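Local coordinates for Ent-copalyl diphosphate synthase (Streptomyces platensis, PDB 5BP8), which is a bacterial member of the terpene cyclase family, a single-chain, predominantly helical protein with a region related to the squalene-hopene cyclase C-terminal domain, at residues D22-T34 with R248-V260. Numbering follows the deposited sequence.
Sequences DPWGLVAPSVYDT and RFGGPVPSITPIV
The loop at 24-29 runs roughly antiparallel to 254-258, with Trp-24 beside Pro-258, which follows a cis peptide bond, and Pro-29 beside Pro-254; Ile-259 N donates to Trp-24 O (2.9 Å) and Ser-30 N to Val-253 O (3.2 Å). Arg-248 leaves its helix with CG anti to the backbone N (chi1 -176°), and its extended chain carries the guanidinium across. Arg-248 NH1 gives Gly-25 O a nearly straight bond (2.8 Å, 165°) close to the guanidinium plane. Arg-248 NH2 forms a salt bridge with Asp-22 OD2 (3.0 Å), the two planar groups standing 86° apart, while Asp-22 OD1 accepts from Trp-24 N in an Asx turn. Leu-26 CD1 lies over one guanidinium face and also meets the Phe-249 edge. Gly-25 has positive phi and sits where a side chain would run into Ile-259. In this helical cyclase fold, the connection between helices 7-20 and 31-40 lies along that between helices 237-249 and 260-274, helix 237-249 ending in a Schellman motif at Gly-250. Pro-29, rigid and apolar, sets CD over the Phe-249 face, 3.9 Å from the centroid, a CH-pi contact. Branched Val-27 puts CG1 against Pro-254 CB and presses CG2 tightly onto Ile-259 CD1 (3.4 Å). Thr-34 OG1 serves twice, donating to Ser-30 O and accepting from Val-253 N (3.1 Å); nearby, a water joins Ser-30 OG, Asp-33 N and Val-253 O, and Ser-30 OG also hydrogen-bonds to Asp-499.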
# COMPACT_ATOMS: atom_id res chain seq x y z
N ASP A 22 -5.43 3.42 -18.07
CA ASP A 22 -4.33 2.83 -17.29
C ASP A 22 -4.73 1.46 -16.71
O ASP A 22 -5.29 1.36 -15.62
CB ASP A 22 -3.89 3.80 -16.20
CG ASP A 22 -2.73 3.25 -15.35
OD1 ASP A 22 -2.11 2.24 -15.77
OD2 ASP A 22 -2.44 3.85 -14.28
N PRO A 23 -4.44 0.39 -17.45
CA PRO A 23 -4.81 -0.94 -16.99
C PRO A 23 -3.92 -1.47 -15.85
O PRO A 23 -4.18 -2.56 -15.31
CB PRO A 23 -4.65 -1.79 -18.24
CG PRO A 23 -3.53 -1.15 -18.98
CD PRO A 23 -3.72 0.34 -18.74
N TRP A 24 -2.89 -0.72 -15.50
CA TRP A 24 -2.03 -1.11 -14.37
C TRP A 24 -2.47 -0.49 -13.05
O TRP A 24 -2.26 -1.06 -11.99
CB TRP A 24 -0.61 -0.64 -14.63
CG TRP A 24 0.09 -1.26 -15.82
CD1 TRP A 24 -0.07 -0.93 -17.15
CD2 TRP A 24 1.07 -2.30 -15.78
NE1 TRP A 24 0.77 -1.71 -17.93
CE2 TRP A 24 1.49 -2.54 -17.11
CE3 TRP A 24 1.66 -3.02 -14.74
CZ2 TRP A 24 2.46 -3.49 -17.41
CZ3 TRP A 24 2.61 -3.93 -15.04
CH2 TRP A 24 3.02 -4.17 -16.36
N GLY A 25 -3.01 0.72 -13.10
CA GLY A 25 -3.12 1.56 -11.93
C GLY A 25 -1.77 2.20 -11.67
O GLY A 25 -0.74 1.72 -12.19
N LEU A 26 -1.75 3.29 -10.91
CA LEU A 26 -0.51 4.03 -10.68
C LEU A 26 -0.07 3.94 -9.22
O LEU A 26 -0.76 4.41 -8.29
CB LEU A 26 -0.64 5.50 -11.12
CG LEU A 26 0.56 6.41 -10.86
CD1 LEU A 26 1.82 5.89 -11.52
CD2 LEU A 26 0.24 7.84 -11.35
N VAL A 27 1.09 3.31 -9.04
CA VAL A 27 1.78 3.26 -7.75
C VAL A 27 3.16 3.83 -7.97
O VAL A 27 3.89 3.35 -8.86
CB VAL A 27 1.87 1.82 -7.16
CG1 VAL A 27 2.67 1.85 -5.84
CG2 VAL A 27 0.49 1.24 -6.88
N ALA A 28 3.54 4.83 -7.18
CA ALA A 28 4.85 5.48 -7.35
C ALA A 28 5.95 4.52 -6.94
O ALA A 28 5.74 3.65 -6.09
CB ALA A 28 4.94 6.74 -6.50
N PRO A 29 7.15 4.67 -7.52
CA PRO A 29 8.25 3.83 -7.04
C PRO A 29 8.56 4.07 -5.58
O PRO A 29 8.25 5.13 -5.03
CB PRO A 29 9.46 4.26 -7.90
CG PRO A 29 8.88 4.98 -9.09
CD PRO A 29 7.50 5.45 -8.72
N SER A 30 9.15 3.06 -4.95
CA SER A 30 9.75 3.26 -3.66
C SER A 30 11.07 2.51 -3.58
O SER A 30 11.48 1.81 -4.51
CB SER A 30 8.81 2.84 -2.51
OG SER A 30 8.53 1.46 -2.56
N VAL A 31 11.74 2.70 -2.45
CA VAL A 31 13.09 2.17 -2.28
C VAL A 31 13.10 0.64 -2.24
O VAL A 31 13.96 0.02 -2.85
CB VAL A 31 13.71 2.74 -1.00
CG1 VAL A 31 14.97 2.01 -0.60
CG2 VAL A 31 13.96 4.25 -1.17
N TYR A 32 12.16 0.02 -1.53
CA TYR A 32 12.31 -1.43 -1.27
C TYR A 32 12.51 -2.28 -2.54
O TYR A 32 13.51 -2.99 -2.66
CB TYR A 32 11.13 -2.01 -0.44
CG TYR A 32 11.29 -3.50 -0.28
CD1 TYR A 32 12.07 -4.02 0.74
CD2 TYR A 32 10.74 -4.38 -1.20
CE1 TYR A 32 12.28 -5.37 0.86
CE2 TYR A 32 10.96 -5.76 -1.09
CZ TYR A 32 11.74 -6.25 -0.05
OH TYR A 32 11.97 -7.61 0.11
N ASP A 33 11.57 -2.20 -3.51
CA ASP A 33 11.68 -3.07 -4.67
C ASP A 33 12.76 -2.56 -5.62
O ASP A 33 13.35 -3.34 -6.36
CB ASP A 33 10.37 -3.24 -5.47
CG ASP A 33 9.60 -4.50 -5.10
OD1 ASP A 33 9.40 -4.77 -3.90
OD2 ASP A 33 9.13 -5.21 -6.01
N THR A 34 12.99 -1.27 -5.65
CA THR A 34 14.04 -0.75 -6.50
C THR A 34 15.38 -1.38 -6.10
O THR A 34 16.18 -1.84 -6.97
CB THR A 34 14.09 0.80 -6.40
OG1 THR A 34 12.86 1.35 -6.87
CG2 THR A 34 15.21 1.35 -7.22
N ARG A 248 8.29 2.37 -17.18
CA ARG A 248 7.27 3.32 -16.87
C ARG A 248 7.83 4.47 -16.04
O ARG A 248 7.41 5.62 -16.20
CB ARG A 248 6.12 2.64 -16.12
CG ARG A 248 4.96 3.57 -15.84
CD ARG A 248 3.77 2.82 -15.32
NE ARG A 248 2.61 3.70 -15.20
CZ ARG A 248 1.50 3.37 -14.55
NH1 ARG A 248 1.39 2.21 -13.91
NH2 ARG A 248 0.49 4.23 -14.51
N PHE A 249 8.79 4.18 -15.17
CA PHE A 249 9.34 5.19 -14.26
C PHE A 249 10.78 5.57 -14.51
O PHE A 249 11.36 6.32 -13.72
CB PHE A 249 9.20 4.68 -12.81
CG PHE A 249 7.78 4.35 -12.46
CD1 PHE A 249 6.87 5.38 -12.25
CD2 PHE A 249 7.34 3.04 -12.46
CE1 PHE A 249 5.55 5.10 -11.94
CE2 PHE A 249 6.01 2.75 -12.16
CZ PHE A 249 5.12 3.79 -11.91
N GLY A 250 11.35 5.07 -15.58
CA GLY A 250 12.76 5.31 -15.90
C GLY A 250 13.76 4.61 -15.00
O GLY A 250 14.86 5.14 -14.77
N GLY A 251 13.41 3.42 -14.50
CA GLY A 251 14.34 2.58 -13.72
C GLY A 251 13.76 2.10 -12.38
O GLY A 251 13.64 0.89 -12.15
N PRO A 252 13.46 3.04 -11.47
CA PRO A 252 12.86 2.67 -10.18
C PRO A 252 11.48 2.04 -10.34
O PRO A 252 10.82 2.23 -11.39
CB PRO A 252 12.78 4.01 -9.43
CG PRO A 252 13.71 4.93 -10.14
CD PRO A 252 13.73 4.48 -11.57
N VAL A 253 11.06 1.27 -9.34
CA VAL A 253 9.83 0.48 -9.43
C VAL A 253 9.05 0.56 -8.11
O VAL A 253 9.65 0.74 -7.04
CB VAL A 253 10.14 -0.98 -9.79
CG1 VAL A 253 10.76 -1.07 -11.19
CG2 VAL A 253 11.06 -1.61 -8.76
N PRO A 254 7.72 0.42 -8.19
CA PRO A 254 6.88 0.26 -7.01
C PRO A 254 6.99 -1.18 -6.48
O PRO A 254 7.50 -2.07 -7.17
CB PRO A 254 5.49 0.48 -7.56
CG PRO A 254 5.57 -0.09 -8.95
CD PRO A 254 6.91 0.37 -9.43
N SER A 255 6.47 -1.41 -5.28
CA SER A 255 6.49 -2.75 -4.67
C SER A 255 5.27 -3.61 -5.02
O SER A 255 5.24 -4.82 -4.77
CB SER A 255 6.62 -2.62 -3.15
OG SER A 255 5.43 -2.11 -2.55
N ILE A 256 4.24 -2.96 -5.58
CA ILE A 256 3.02 -3.62 -5.98
C ILE A 256 2.52 -2.98 -7.26
O ILE A 256 2.39 -1.75 -7.34
CB ILE A 256 1.94 -3.60 -4.85
CG1 ILE A 256 0.69 -4.36 -5.28
CG2 ILE A 256 1.63 -2.20 -4.40
CD1 ILE A 256 -0.29 -4.60 -4.14
N THR A 257 2.37 -3.82 -8.30
CA THR A 257 1.83 -3.38 -9.59
C THR A 257 1.48 -4.62 -10.40
O THR A 257 2.24 -5.57 -10.40
CB THR A 257 2.78 -2.45 -10.35
OG1 THR A 257 2.12 -1.93 -11.52
CG2 THR A 257 4.09 -3.16 -10.72
N PRO A 258 0.30 -4.63 -11.04
CA PRO A 258 -0.77 -3.66 -11.03
C PRO A 258 -1.55 -3.64 -9.71
O PRO A 258 -1.42 -4.56 -8.88
CB PRO A 258 -1.73 -4.13 -12.15
CG PRO A 258 -1.21 -5.42 -12.64
CD PRO A 258 -0.01 -5.83 -11.85
N ILE A 259 -2.37 -2.61 -9.58
CA ILE A 259 -3.36 -2.48 -8.51
C ILE A 259 -4.76 -2.15 -9.10
O ILE A 259 -5.59 -1.50 -8.46
CB ILE A 259 -2.97 -1.38 -7.50
CG1 ILE A 259 -2.79 -0.01 -8.17
CG2 ILE A 259 -1.74 -1.79 -6.72
CD1 ILE A 259 -2.92 1.12 -7.18
N VAL A 260 -4.98 -2.58 -10.33
CA VAL A 260 -6.14 -2.13 -11.14
C VAL A 260 -7.50 -2.16 -10.41
O VAL A 260 -8.22 -1.16 -10.42
CB VAL A 260 -6.17 -2.87 -12.49
CG1 VAL A 260 -6.28 -4.38 -12.34
CG2 VAL A 260 -7.26 -2.34 -13.39
O HOH W 1 0.42 -0.22 -10.38
O HOH W 2 6.00 1.20 -3.92
O HOH W 3 9.49 -0.42 -4.20
O HOH W 4 7.28 -6.38 -3.76